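Local atomic coordinates of methylmalonyl-CoA carboxyltransferase 5S subunit (PDB entry 1RQB), a protein that catalyses the transfer of a carboxyl group from the biotin of the 1.3S subunit to pyruvate, forming oxaloacetate in the cobalt-dependent transcarboxylase complex. Residues D73-I76 with N80-P83; Q106-Y111 with D120-K125; R112-E117 with Y453-Q458; I164-S169 with E175-L180; P428-Q433 with G445-V450. All coordinates share one frame; numbering follows the deposited sequence.

Overall arrangement
From the N terminus, contact 1 closes the short turn between helices 71-77 and 83-93 of the TIM barrel. Contact 2 folds the loop after strand 99-103 onto helix 116-128. Contact 3 crosses it along the sequence, because 112-117 falls between the two segments of contact 2 while its partner, 453-458, is more than 300 residues further on. Within the long excursion that contact 3 closes lie contact 4, where the loop after strand 159-163 meets helix 174-186, and contact 5, which pairs helices 430-437 and 447-455. Contacts 1, 2, 3 and 5 cluster where the C-terminal helices meet the barrel; contact 4 stands apart, its centre about 34 Å from that of contact 1.

Contact 1 of 5, residues D73-I76 with N80-P83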
# COMPACT_ATOMS: atom_id res chain seq x y z
N ASP A 73 17.91 -0.86 -22.23
CA ASP A 73 17.33 0.10 -23.18
C ASP A 73 17.36 1.52 -22.61
O ASP A 73 17.76 2.46 -23.29
CB ASP A 73 15.87 -0.27 -23.49
CG ASP A 73 15.16 0.79 -24.32
OD1 ASP A 73 15.36 0.81 -25.55
OD2 ASP A 73 14.44 1.63 -23.74
N SER A 74 16.94 1.69 -21.36
CA SER A 74 16.89 3.03 -20.77
C SER A 74 18.28 3.68 -20.71
O SER A 74 18.44 4.87 -20.96
CB SER A 74 16.32 2.99 -19.36
OG SER A 74 16.23 4.30 -18.83
N CYS A 75 19.28 2.89 -20.36
CA CYS A 75 20.65 3.41 -20.26
C CYS A 75 21.10 4.03 -21.58
O CYS A 75 21.57 5.17 -21.62
CB CYS A 75 21.63 2.29 -19.88
SG CYS A 75 21.70 1.91 -18.12
N ILE A 76 20.95 3.30 -22.68
CA ILE A 76 21.46 3.82 -23.96
C ILE A 76 20.47 4.73 -24.67
O ILE A 76 20.88 5.56 -25.49
CB ILE A 76 21.82 2.67 -24.92
CG1 ILE A 76 20.54 1.94 -25.32
CG2 ILE A 76 22.82 1.72 -24.27
CD1 ILE A 76 20.79 0.82 -26.30
N ASN A 80 22.20 8.06 -21.87
CA ASN A 80 23.54 8.08 -22.49
C ASN A 80 24.53 7.37 -21.57
O ASN A 80 25.64 7.85 -21.32
CB ASN A 80 24.01 9.53 -22.73
CG ASN A 80 25.26 9.58 -23.60
OD1 ASN A 80 25.28 9.03 -24.70
ND2 ASN A 80 26.31 10.25 -23.11
N GLU A 81 24.13 6.21 -21.08
CA GLU A 81 24.97 5.43 -20.15
C GLU A 81 25.22 4.03 -20.73
O GLU A 81 24.33 3.43 -21.33
CB GLU A 81 24.24 5.30 -18.81
CG GLU A 81 25.00 4.53 -17.76
CD GLU A 81 24.25 4.46 -16.44
OE1 GLU A 81 23.24 5.20 -16.29
OE2 GLU A 81 24.66 3.68 -15.56
N ASP A 82 26.44 3.53 -20.57
CA ASP A 82 26.75 2.18 -21.06
C ASP A 82 26.27 1.19 -19.99
O ASP A 82 26.77 1.21 -18.87
CB ASP A 82 28.26 2.02 -21.28
CG ASP A 82 28.60 0.75 -22.04
OD1 ASP A 82 27.88 -0.26 -21.88
OD2 ASP A 82 29.60 0.76 -22.80
N PRO A 83 25.31 0.32 -20.33
CA PRO A 83 24.78 -0.65 -19.35
C PRO A 83 25.87 -1.55 -18.76
O PRO A 83 25.78 -1.97 -17.61
CB PRO A 83 23.78 -1.47 -20.17
CG PRO A 83 23.47 -0.62 -21.37
CD PRO A 83 24.76 0.08 -21.67
O HOH W 1 20.93 8.29 -24.31
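The chain reversal at the C-terminal end of helix 71-77 brings Glu-81 back against Cys-75. The Glu-81 N-H points almost straight at the carbonyl, with Glu-81 N 2.8 Å from Cys-75 O and an angle of 173° at the hydrogen, though the donor stands well above the carbonyl plane. Asn-80, the first residue to leave the helix, has a positive phi of 46°, and this bends the chain back. A water bridges the next carbonyl: it donates to Ile-76 O at 3.0 Å and accepts from Asn-80 N at 2.8 Å. In the TIM barrel, this turn belongs to the connection between strands 63-68 and 99-103, and it passes the chain from helix 71-77 to helix 83-93, with Asp-82 as the N-cap of the second helix. Pro-83 closes the apolar side. Its CD lies 3.6 Å from Ile-76 CG2, the two side chains roughly perpendicular, and its CG is 3.8 Å from Cys-75 CB. Glu-81 CG is anti to the backbone N (chi1 -179°) and the chain runs on extended alongside the cysteine, its CD 4.0 Å from Cys-75 SG, to a salt bridge with Arg-86. Phe-463 of helix 460-466 touches both Ile-76 and Asn-80.

Contact 2 of 5, residues Q106-Y111 with D120-K125; sequences QNLLGY and DRFVDK
Leu-108 and Leu-109 meet Phe-122 through apolar contacts alone. Both methyls of Leu-108 come up to the root of the aromatic side chain from one side: CD1 is 4.0 Å from Phe-122 CB, while CD2 sits 4.1 Å from Phe-122 CD2, the two side chains running antiparallel, side by side. Leu-109 takes the far end, its CD1 reaching to 3.6 Å from Phe-122 CZ and its side chain lying across the phenylalanine. Phe-122 holds CG anti to its backbone N (chi1 -178°), which carries the ring toward the loop, where Leu-108 meets its root and Leu-109 its CZ. Backbone bonding sets the leucines up. Asn-107 to Gly-110 form a type II' beta turn, closed by Gly-110 N to Asn-107 O at 2.8 Å, with Leu-108 and Leu-109 at its two central positions. The turn lies in the TIM-barrel loop between strand 99-103 and helix 116-128, so the contact lays that loop against the helix which follows it. Further apolar neighbours join in: Leu-103 of the strand touches all three side chains, and Leu-455 of helix 447-455 touches Leu-108 and Phe-122. The Leu-109 side chain is about 8 Å from those of the substrate-binding residues Arg-33 and Ala-70.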
# COMPACT_ATOMS: atom_id res chain seq x y z
N GLN A 106 15.34 -16.37 -25.04
CA GLN A 106 15.93 -16.29 -26.39
C GLN A 106 15.90 -14.86 -26.93
O GLN A 106 16.64 -14.54 -27.86
CB GLN A 106 15.17 -17.23 -27.33
CG GLN A 106 15.97 -17.66 -28.56
CD GLN A 106 17.08 -18.62 -28.19
OE1 GLN A 106 16.94 -19.41 -27.27
NE2 GLN A 106 18.20 -18.56 -28.92
N ASN A 107 15.05 -14.00 -26.36
CA ASN A 107 14.96 -12.60 -26.81
C ASN A 107 16.00 -11.74 -26.10
O ASN A 107 16.20 -10.57 -26.44
CB ASN A 107 13.58 -12.00 -26.50
CG ASN A 107 12.51 -12.50 -27.42
OD1 ASN A 107 11.95 -13.57 -27.22
ND2 ASN A 107 12.22 -11.72 -28.46
N LEU A 108 16.64 -12.32 -25.10
CA LEU A 108 17.64 -11.61 -24.28
C LEU A 108 17.00 -10.32 -23.78
O LEU A 108 15.92 -10.35 -23.18
CB LEU A 108 18.90 -11.34 -25.11
CG LEU A 108 19.62 -12.61 -25.58
CD1 LEU A 108 20.77 -12.24 -26.53
CD2 LEU A 108 20.15 -13.39 -24.38
N LEU A 109 17.63 -9.18 -24.00
CA LEU A 109 17.03 -7.91 -23.55
C LEU A 109 16.56 -7.14 -24.79
O LEU A 109 16.19 -5.97 -24.71
CB LEU A 109 18.06 -7.07 -22.79
CG LEU A 109 18.63 -7.70 -21.53
CD1 LEU A 109 19.63 -6.77 -20.87
CD2 LEU A 109 17.48 -8.03 -20.57
N GLY A 110 16.56 -7.86 -25.92
CA GLY A 110 16.21 -7.29 -27.21
C GLY A 110 14.77 -7.36 -27.67
O GLY A 110 13.86 -7.64 -26.90
N TYR A 111 14.60 -7.16 -28.97
CA TYR A 111 13.27 -7.06 -29.61
C TYR A 111 12.89 -8.31 -30.40
O TYR A 111 11.79 -8.35 -30.95
CB TYR A 111 13.29 -5.85 -30.55
CG TYR A 111 14.22 -6.05 -31.74
CD1 TYR A 111 13.71 -6.44 -32.99
CD2 TYR A 111 15.60 -5.92 -31.61
CE1 TYR A 111 14.56 -6.70 -34.07
CE2 TYR A 111 16.46 -6.17 -32.69
CZ TYR A 111 15.93 -6.56 -33.91
OH TYR A 111 16.78 -6.84 -34.96
N ASP A 120 24.50 -17.25 -26.14
CA ASP A 120 25.69 -17.77 -25.44
C ASP A 120 26.64 -16.63 -25.08
O ASP A 120 27.12 -16.54 -23.95
CB ASP A 120 26.45 -18.79 -26.30
CG ASP A 120 25.90 -20.20 -26.17
OD1 ASP A 120 25.70 -20.65 -25.02
OD2 ASP A 120 25.67 -20.86 -27.22
N ARG A 121 26.92 -15.77 -26.05
CA ARG A 121 27.86 -14.66 -25.83
C ARG A 121 27.32 -13.64 -24.81
O ARG A 121 28.09 -13.11 -24.01
CB ARG A 121 28.18 -13.95 -27.14
CG ARG A 121 29.03 -14.82 -28.07
CD ARG A 121 29.34 -14.08 -29.34
NE ARG A 121 30.25 -14.82 -30.22
CZ ARG A 121 31.58 -14.78 -30.12
NH1 ARG A 121 32.17 -14.05 -29.18
NH2 ARG A 121 32.33 -15.47 -30.97
N PHE A 122 26.02 -13.36 -24.84
CA PHE A 122 25.46 -12.38 -23.90
C PHE A 122 25.59 -12.90 -22.47
O PHE A 122 26.03 -12.19 -21.57
CB PHE A 122 23.99 -12.11 -24.20
CG PHE A 122 23.37 -11.06 -23.29
CD1 PHE A 122 23.36 -9.73 -23.67
CD2 PHE A 122 22.87 -11.41 -22.04
CE1 PHE A 122 22.85 -8.73 -22.81
CE2 PHE A 122 22.36 -10.42 -21.15
CZ PHE A 122 22.36 -9.08 -21.55
N VAL A 123 25.17 -14.14 -22.26
CA VAL A 123 25.23 -14.73 -20.91
C VAL A 123 26.68 -14.80 -20.44
O VAL A 123 26.99 -14.47 -19.29
CB VAL A 123 24.58 -16.11 -20.91
CG1 VAL A 123 24.82 -16.81 -19.59
CG2 VAL A 123 23.09 -15.97 -21.16
N ASP A 124 27.58 -15.21 -21.33
CA ASP A 124 29.01 -15.31 -20.98
C ASP A 124 29.56 -13.95 -20.53
O ASP A 124 30.23 -13.87 -19.50
CB ASP A 124 29.82 -15.84 -22.18
CG ASP A 124 31.32 -15.79 -21.92
OD1 ASP A 124 31.98 -14.85 -22.42
OD2 ASP A 124 31.84 -16.69 -21.22
N LYS A 125 29.28 -12.88 -21.27
CA LYS A 125 29.78 -11.55 -20.90
C LYS A 125 29.09 -11.03 -19.63
O LYS A 125 29.72 -10.34 -18.82
CB LYS A 125 29.60 -10.55 -22.05
CG LYS A 125 30.63 -10.74 -23.16
CD LYS A 125 32.02 -10.46 -22.59
CE LYS A 125 33.12 -10.69 -23.60
NZ LYS A 125 34.47 -10.50 -22.98

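Contact 3 of 5, residues R112-E117 with Y453-Q458; sequences RHYNDE and YALFPQ
The ring of Tyr-114 has Ala-454 O at its edge, near the ring plane, and Arg-112 over one face. The aliphatic CG of the arginine rides toward the rim of that face, and farther along the same side chain the guanidinium settles with Tyr-114 CE2 3.5 Å above the centre of its plane. Leu-455 crosses the tyrosine at about a right angle, its CD2 3.9 Å from Tyr-114 CZ. With Tyr-114 CG anti to the carbonyl carbon (chi1 -66°), the hydroxyl reaches helix 447-455 and makes the direct polar link: Tyr-114 OH donates to Ala-454 O at 3.0 Å, reaching the carbonyl from above its plane, 35° out of it. That carbonyl belongs to the last turn of the helix, where a backbone oxygen is short of helical partners, and the contact thus pins the end of this helix in the conserved carboxylase region to the TIM barrel, at the approach to helix 116-128. A second donor reaches the same oxygen, a water 2.8 Å from Ala-454 O that also accepts from Arg-112 NH2 at 3.1 Å. Arginine and tyrosine therefore grip one acceptor together, directly and through solvent. The guanidinium is steadied further by a weak bond from Arg-112 NH1 to His-113 O and by a salt bridge from NH2 to Glu-429. Beyond the ring, Leu-455 reaches Tyr-72 of helix 71-77, and Phe-456 packs on Asp-73 and Ile-76.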
# COMPACT_ATOMS: atom_id res chain seq x y z
N ARG A 112 13.75 -9.33 -30.47
CA ARG A 112 13.39 -10.53 -31.24
C ARG A 112 14.17 -11.74 -30.71
O ARG A 112 15.03 -11.62 -29.85
CB ARG A 112 13.75 -10.37 -32.72
CG ARG A 112 15.26 -10.18 -32.95
CD ARG A 112 15.63 -10.10 -34.42
NE ARG A 112 17.03 -9.77 -34.64
CZ ARG A 112 18.04 -10.63 -34.70
NH1 ARG A 112 17.82 -11.93 -34.55
NH2 ARG A 112 19.27 -10.20 -34.92
N HIS A 113 13.84 -12.91 -31.25
CA HIS A 113 14.59 -14.11 -30.88
C HIS A 113 15.95 -14.04 -31.58
O HIS A 113 16.03 -13.59 -32.72
CB HIS A 113 13.86 -15.38 -31.34
CG HIS A 113 12.63 -15.70 -30.54
ND1 HIS A 113 12.34 -16.97 -30.11
CD2 HIS A 113 11.64 -14.90 -30.07
CE1 HIS A 113 11.22 -16.95 -29.41
NE2 HIS A 113 10.78 -15.71 -29.37
N TYR A 114 17.00 -14.43 -30.88
CA TYR A 114 18.34 -14.42 -31.49
C TYR A 114 18.84 -15.86 -31.66
O TYR A 114 18.36 -16.78 -31.00
CB TYR A 114 19.34 -13.67 -30.60
CG TYR A 114 19.04 -12.20 -30.50
CD1 TYR A 114 18.15 -11.72 -29.54
CD2 TYR A 114 19.59 -11.30 -31.40
CE1 TYR A 114 17.80 -10.38 -29.50
CE2 TYR A 114 19.24 -9.96 -31.38
CZ TYR A 114 18.35 -9.50 -30.42
OH TYR A 114 17.97 -8.19 -30.41
N ASN A 115 19.81 -16.02 -32.56
CA ASN A 115 20.44 -17.32 -32.77
C ASN A 115 21.13 -17.70 -31.46
O ASN A 115 21.57 -16.84 -30.70
CB ASN A 115 21.45 -17.24 -33.93
CG ASN A 115 22.38 -18.44 -34.00
OD1 ASN A 115 23.38 -18.49 -33.30
ND2 ASN A 115 22.04 -19.42 -34.84
N ASP A 116 21.22 -19.00 -31.20
CA ASP A 116 21.81 -19.54 -29.97
C ASP A 116 23.18 -18.94 -29.65
O ASP A 116 23.51 -18.76 -28.48
CB ASP A 116 21.92 -21.07 -30.04
CG ASP A 116 20.56 -21.77 -29.84
OD1 ASP A 116 19.62 -21.13 -29.32
OD2 ASP A 116 20.45 -22.98 -30.19
N GLU A 117 23.99 -18.63 -30.66
CA GLU A 117 25.34 -18.12 -30.40
C GLU A 117 25.30 -16.73 -29.75
O GLU A 117 26.17 -16.38 -28.96
CB GLU A 117 26.17 -18.03 -31.68
CG GLU A 117 25.72 -16.93 -32.63
CD GLU A 117 26.45 -16.94 -33.96
OE1 GLU A 117 27.60 -17.44 -34.03
OE2 GLU A 117 25.87 -16.44 -34.93
N TYR A 453 24.70 -3.36 -30.19
CA TYR A 453 24.23 -3.15 -31.56
C TYR A 453 23.22 -4.23 -31.95
O TYR A 453 22.20 -3.95 -32.59
CB TYR A 453 25.40 -3.18 -32.54
CG TYR A 453 24.96 -3.07 -33.98
CD1 TYR A 453 24.47 -1.88 -34.49
CD2 TYR A 453 24.97 -4.20 -34.81
CE1 TYR A 453 23.99 -1.79 -35.80
CE2 TYR A 453 24.49 -4.13 -36.13
CZ TYR A 453 24.01 -2.92 -36.61
OH TYR A 453 23.52 -2.85 -37.89
N ALA A 454 23.48 -5.47 -31.57
CA ALA A 454 22.56 -6.57 -31.92
C ALA A 454 21.21 -6.40 -31.22
O ALA A 454 20.16 -6.71 -31.78
CB ALA A 454 23.19 -7.92 -31.53
N LEU A 455 21.24 -5.91 -29.98
CA LEU A 455 20.02 -5.76 -29.18
C LEU A 455 19.22 -4.51 -29.56
O LEU A 455 18.00 -4.53 -29.56
CB LEU A 455 20.38 -5.70 -27.69
CG LEU A 455 20.98 -6.98 -27.10
CD1 LEU A 455 21.49 -6.72 -25.69
CD2 LEU A 455 19.93 -8.06 -27.10
N PHE A 456 19.92 -3.41 -29.88
CA PHE A 456 19.24 -2.15 -30.20
C PHE A 456 19.91 -1.48 -31.40
O PHE A 456 20.54 -0.43 -31.28
CB PHE A 456 19.28 -1.22 -28.97
CG PHE A 456 18.59 -1.80 -27.76
CD1 PHE A 456 19.31 -2.52 -26.81
CD2 PHE A 456 17.21 -1.71 -27.62
CE1 PHE A 456 18.66 -3.15 -25.74
CE2 PHE A 456 16.55 -2.33 -26.56
CZ PHE A 456 17.28 -3.05 -25.62
N PRO A 457 19.74 -2.07 -32.59
CA PRO A 457 20.33 -1.56 -33.84
C PRO A 457 20.09 -0.08 -34.16
O PRO A 457 20.97 0.59 -34.70
CB PRO A 457 19.69 -2.43 -34.92
CG PRO A 457 19.22 -3.64 -34.20
CD PRO A 457 18.78 -3.15 -32.86
N GLN A 458 18.91 0.42 -33.81
CA GLN A 458 18.51 1.80 -34.14
C GLN A 458 19.01 2.81 -33.10
O GLN A 458 19.07 4.00 -33.39
CB GLN A 458 16.99 1.88 -34.24
CG GLN A 458 16.37 0.82 -35.15
CD GLN A 458 16.93 0.85 -36.56
OE1 GLN A 458 16.92 -0.17 -37.26
NE2 GLN A 458 17.40 2.01 -36.99
O HOH W 2 19.59 -7.18 -34.48

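Contact 4 of 5, residues I164-S169 with E175-L180; sequences ICYTIS and EGYVKL
Tyr-177 leaves its helix with CG anti to the carbonyl carbon (chi1 -70°), a setting that sends the ring across to the chain at 164-167. Tyr-166 answers with CG anti to its own backbone N (chi1 -179°), and its ring swings back to meet the other. The two rings lie oblique, their planes 35° apart, with Tyr-166 CE1 3.6 Å from Tyr-177 CE1 and the side chains set crosswise. At the end of the Tyr-177 ring the hydroxyl donates to the backbone: OH is 2.8 Å from Thr-167 O, which lies near the ring plane, while the donor is tilted 22° from the carbonyl plane. Nearer its root the ring meets Ile-164, whose CG2 is 3.5 Å from Tyr-177 CD2. That methyl also meets Leu-180 one helical turn on, with CD1 of the leucine 4.1 Å from Ile-164 CG2. An alanine in place of Tyr-177 would remove ring and hydroxyl together, and is likely to leave Thr-167 O without this donor and open a gap between Ile-164 and Tyr-166. Ile-209 of helix 203-217 touches both tyrosines. The arrangement is that of a TIM-barrel beta-alpha loop folded onto the helix after it: the chain leaves strand 159-163 at the catalytic end of the barrel, where the Cys-165 side chain lies about 9 Å from the bound cobalt.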
# COMPACT_ATOMS: atom_id res chain seq x y z
N ILE A 164 8.24 -18.74 -14.02
CA ILE A 164 6.85 -19.03 -14.41
C ILE A 164 6.07 -17.73 -14.27
O ILE A 164 6.01 -17.16 -13.17
CB ILE A 164 6.20 -20.06 -13.47
CG1 ILE A 164 6.88 -21.42 -13.60
CG2 ILE A 164 4.71 -20.17 -13.79
CD1 ILE A 164 6.49 -22.39 -12.50
N CYS A 165 5.53 -17.22 -15.36
CA CYS A 165 4.72 -15.99 -15.29
C CYS A 165 3.31 -16.40 -14.88
O CYS A 165 2.65 -17.19 -15.55
CB CYS A 165 4.68 -15.26 -16.63
SG CYS A 165 6.25 -14.52 -17.09
N TYR A 166 2.88 -15.86 -13.75
CA TYR A 166 1.56 -16.19 -13.20
C TYR A 166 0.48 -15.36 -13.90
O TYR A 166 0.64 -14.17 -14.16
CB TYR A 166 1.49 -15.88 -11.71
CG TYR A 166 0.14 -16.22 -11.12
CD1 TYR A 166 -0.22 -17.55 -10.88
CD2 TYR A 166 -0.81 -15.22 -10.84
CE1 TYR A 166 -1.48 -17.88 -10.38
CE2 TYR A 166 -2.07 -15.54 -10.35
CZ TYR A 166 -2.40 -16.87 -10.12
OH TYR A 166 -3.64 -17.20 -9.61
N THR A 167 -0.62 -16.02 -14.22
CA THR A 167 -1.75 -15.28 -14.81
C THR A 167 -3.04 -16.01 -14.41
O THR A 167 -3.00 -17.08 -13.81
CB THR A 167 -1.66 -15.17 -16.37
OG1 THR A 167 -2.76 -14.38 -16.85
CG2 THR A 167 -1.74 -16.55 -17.03
N ILE A 168 -4.16 -15.37 -14.70
CA ILE A 168 -5.47 -16.00 -14.45
C ILE A 168 -6.14 -16.17 -15.82
O ILE A 168 -6.19 -15.24 -16.61
CB ILE A 168 -6.36 -15.14 -13.52
CG1 ILE A 168 -5.75 -15.10 -12.11
CG2 ILE A 168 -7.75 -15.73 -13.43
CD1 ILE A 168 -6.47 -14.17 -11.15
N SER A 169 -6.58 -17.39 -16.11
CA SER A 169 -7.26 -17.67 -17.38
C SER A 169 -7.90 -19.05 -17.28
O SER A 169 -7.56 -19.84 -16.40
CB SER A 169 -6.29 -17.66 -18.57
OG SER A 169 -5.77 -18.96 -18.78
N GLU A 175 -2.19 -27.41 -11.27
CA GLU A 175 -1.53 -28.56 -11.91
C GLU A 175 -0.69 -28.08 -13.09
O GLU A 175 0.38 -28.63 -13.37
CB GLU A 175 -2.57 -29.59 -12.37
CG GLU A 175 -1.97 -30.82 -13.05
CD GLU A 175 -3.01 -31.88 -13.37
OE1 GLU A 175 -4.00 -31.58 -14.07
OE2 GLU A 175 -2.84 -33.04 -12.91
N GLY A 176 -1.17 -27.06 -13.80
CA GLY A 176 -0.42 -26.56 -14.93
C GLY A 176 0.88 -25.92 -14.48
O GLY A 176 1.91 -26.07 -15.15
N TYR A 177 0.86 -25.20 -13.36
CA TYR A 177 2.07 -24.55 -12.86
C TYR A 177 3.05 -25.59 -12.31
O TYR A 177 4.26 -25.47 -12.51
CB TYR A 177 1.71 -23.52 -11.77
CG TYR A 177 0.98 -22.31 -12.34
CD1 TYR A 177 -0.26 -21.91 -11.84
CD2 TYR A 177 1.53 -21.58 -13.40
CE1 TYR A 177 -0.93 -20.80 -12.38
CE2 TYR A 177 0.87 -20.48 -13.94
CZ TYR A 177 -0.36 -20.09 -13.42
OH TYR A 177 -0.98 -19.00 -13.94
N VAL A 178 2.53 -26.62 -11.65
CA VAL A 178 3.38 -27.69 -11.11
C VAL A 178 4.11 -28.39 -12.26
O VAL A 178 5.27 -28.77 -12.14
CB VAL A 178 2.53 -28.72 -10.31
CG1 VAL A 178 3.37 -29.94 -9.95
CG2 VAL A 178 1.99 -28.08 -9.05
N LYS A 179 3.41 -28.55 -13.38
CA LYS A 179 3.99 -29.19 -14.57
C LYS A 179 5.12 -28.32 -15.11
O LYS A 179 6.20 -28.82 -15.45
CB LYS A 179 2.92 -29.37 -15.66
CG LYS A 179 3.47 -29.81 -17.02
CD LYS A 179 2.37 -29.85 -18.08
CE LYS A 179 2.93 -30.09 -19.47
NZ LYS A 179 3.76 -31.32 -19.57
N LEU A 180 4.88 -27.01 -15.20
CA LEU A 180 5.88 -26.07 -15.72
C LEU A 180 7.12 -26.08 -14.81
O LEU A 180 8.25 -26.09 -15.29
CB LEU A 180 5.31 -24.65 -15.79
CG LEU A 180 5.10 -24.06 -17.18
CD1 LEU A 180 4.66 -22.60 -17.03
CD2 LEU A 180 6.40 -24.14 -17.99

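Contact 5 of 5, residues P428-Q433 with G445-V450; sequences PEWEKQ and GTDEDV
Asp-447 OD1 takes a hydrogen bond from a water at 2.9 Å, and the same water accepts from Trp-430 NE1 at 3.1 Å, bridging carboxylate and indole. OD1 also lies at the edge of the indole, near its plane and 3.6 Å from Trp-430 CZ2, with the carboxylate turned almost perpendicular (86°) to the ring. Trp-430 CG is anti to the backbone N (chi1 -176°), which brings the end of the indole nearer to 445-450 than its CB points. On a face, Val-450 CG1 stands 3.8 Å from the centroid of the Trp-430 six-membered ring, a CH-pi contact set slightly toward the rim, and touches Gln-433 CB at 4.0 Å. The amide of Gln-433 turns back along its own helix, NE2 donating to Glu-429 OE2 at 3.0 Å. Arg-121 of helix 116-128 makes a cation-pi contact with the indole. Replacing Trp-430 by an alanine would probably leave Val-450 CG1 facing a gap, the bridging water without its NE1 donor and Arg-121 without its cation-pi partner. Thr-446, the N-cap of the second helix (OG1 accepts from Asp-449 N), puts Asp-447 and Val-450 in its first turn. The indole packs against that turn, joining two successive helices, 430-437 and 447-455, of the all-helical conserved carboxylase region that lies against the TIM barrel.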
# COMPACT_ATOMS: atom_id res chain seq x y z
N PRO A 428 23.51 -18.50 -38.02
CA PRO A 428 24.53 -17.80 -37.23
C PRO A 428 24.47 -16.33 -37.65
O PRO A 428 24.22 -16.02 -38.81
CB PRO A 428 25.82 -18.49 -37.67
CG PRO A 428 25.36 -19.92 -37.89
CD PRO A 428 24.05 -19.73 -38.64
N GLU A 429 24.70 -15.41 -36.71
CA GLU A 429 24.60 -13.98 -37.05
C GLU A 429 25.69 -13.16 -36.35
O GLU A 429 25.81 -11.96 -36.61
CB GLU A 429 23.21 -13.46 -36.63
CG GLU A 429 22.87 -13.62 -35.13
CD GLU A 429 21.53 -12.99 -34.73
OE1 GLU A 429 20.55 -13.73 -34.46
OE2 GLU A 429 21.45 -11.75 -34.69
N TRP A 430 26.49 -13.77 -35.49
CA TRP A 430 27.50 -13.00 -34.75
C TRP A 430 28.47 -12.27 -35.69
O TRP A 430 28.74 -11.08 -35.50
CB TRP A 430 28.28 -13.89 -33.78
CG TRP A 430 29.26 -13.10 -32.95
CD1 TRP A 430 30.62 -13.06 -33.09
CD2 TRP A 430 28.95 -12.21 -31.86
NE1 TRP A 430 31.17 -12.20 -32.17
CE2 TRP A 430 30.17 -11.67 -31.40
CE3 TRP A 430 27.76 -11.82 -31.24
CZ2 TRP A 430 30.24 -10.75 -30.34
CZ3 TRP A 430 27.82 -10.90 -30.18
CH2 TRP A 430 29.05 -10.38 -29.74
N GLU A 431 29.02 -12.96 -36.68
CA GLU A 431 29.97 -12.31 -37.60
C GLU A 431 29.32 -11.12 -38.31
O GLU A 431 29.95 -10.07 -38.46
CB GLU A 431 30.52 -13.31 -38.62
CG GLU A 431 31.92 -13.87 -38.32
CD GLU A 431 32.21 -14.10 -36.84
OE1 GLU A 431 31.49 -14.90 -36.20
OE2 GLU A 431 33.18 -13.50 -36.33
N LYS A 432 28.08 -11.27 -38.75
CA LYS A 432 27.37 -10.19 -39.45
C LYS A 432 27.15 -9.00 -38.50
O LYS A 432 27.31 -7.85 -38.90
CB LYS A 432 26.01 -10.70 -39.94
CG LYS A 432 25.12 -9.63 -40.57
CD LYS A 432 23.75 -10.22 -40.93
CE LYS A 432 22.79 -9.16 -41.48
NZ LYS A 432 23.28 -8.56 -42.76
N GLN A 433 26.77 -9.29 -37.26
CA GLN A 433 26.53 -8.22 -36.28
C GLN A 433 27.85 -7.49 -35.99
O GLN A 433 27.88 -6.26 -35.95
CB GLN A 433 25.99 -8.80 -34.96
CG GLN A 433 24.62 -9.47 -35.05
CD GLN A 433 23.50 -8.49 -35.33
OE1 GLN A 433 23.69 -7.27 -35.24
NE2 GLN A 433 22.33 -9.01 -35.66
N GLY A 445 35.02 -1.73 -30.12
CA GLY A 445 35.57 -3.05 -30.43
C GLY A 445 35.29 -4.24 -29.52
O GLY A 445 35.67 -5.36 -29.85
N THR A 446 34.60 -4.02 -28.40
CA THR A 446 34.33 -5.13 -27.46
C THR A 446 33.08 -5.90 -27.87
O THR A 446 32.22 -5.40 -28.60
CB THR A 446 34.10 -4.60 -26.04
OG1 THR A 446 32.93 -3.78 -26.03
CG2 THR A 446 35.30 -3.79 -25.56
N ASP A 447 32.98 -7.14 -27.40
CA ASP A 447 31.79 -7.96 -27.68
C ASP A 447 30.58 -7.28 -27.02
O ASP A 447 29.46 -7.39 -27.50
CB ASP A 447 31.95 -9.37 -27.13
CG ASP A 447 33.02 -10.18 -27.86
OD1 ASP A 447 33.40 -9.81 -28.99
OD2 ASP A 447 33.46 -11.20 -27.31
N GLU A 448 30.83 -6.58 -25.91
CA GLU A 448 29.74 -5.87 -25.22
C GLU A 448 29.08 -4.87 -26.17
O GLU A 448 27.86 -4.75 -26.19
CB GLU A 448 30.26 -5.13 -23.98
CG GLU A 448 30.63 -6.00 -22.78
CD GLU A 448 32.05 -6.57 -22.84
OE1 GLU A 448 32.52 -7.04 -21.78
OE2 GLU A 448 32.67 -6.57 -23.93
N ASP A 449 29.89 -4.14 -26.94
CA ASP A 449 29.37 -3.15 -27.89
C ASP A 449 28.67 -3.84 -29.06
O ASP A 449 27.68 -3.32 -29.58
CB ASP A 449 30.51 -2.25 -28.40
CG ASP A 449 30.55 -0.89 -27.71
OD1 ASP A 449 30.10 -0.77 -26.54
OD2 ASP A 449 31.07 0.07 -28.33
N VAL A 450 29.17 -5.00 -29.49
CA VAL A 450 28.49 -5.72 -30.57
C VAL A 450 27.11 -6.16 -30.06
O VAL A 450 26.12 -6.12 -30.79
CB VAL A 450 29.31 -6.97 -31.03
CG1 VAL A 450 28.54 -7.74 -32.10
CG2 VAL A 450 30.67 -6.52 -31.59
O HOH W 3 34.03 -11.62 -31.11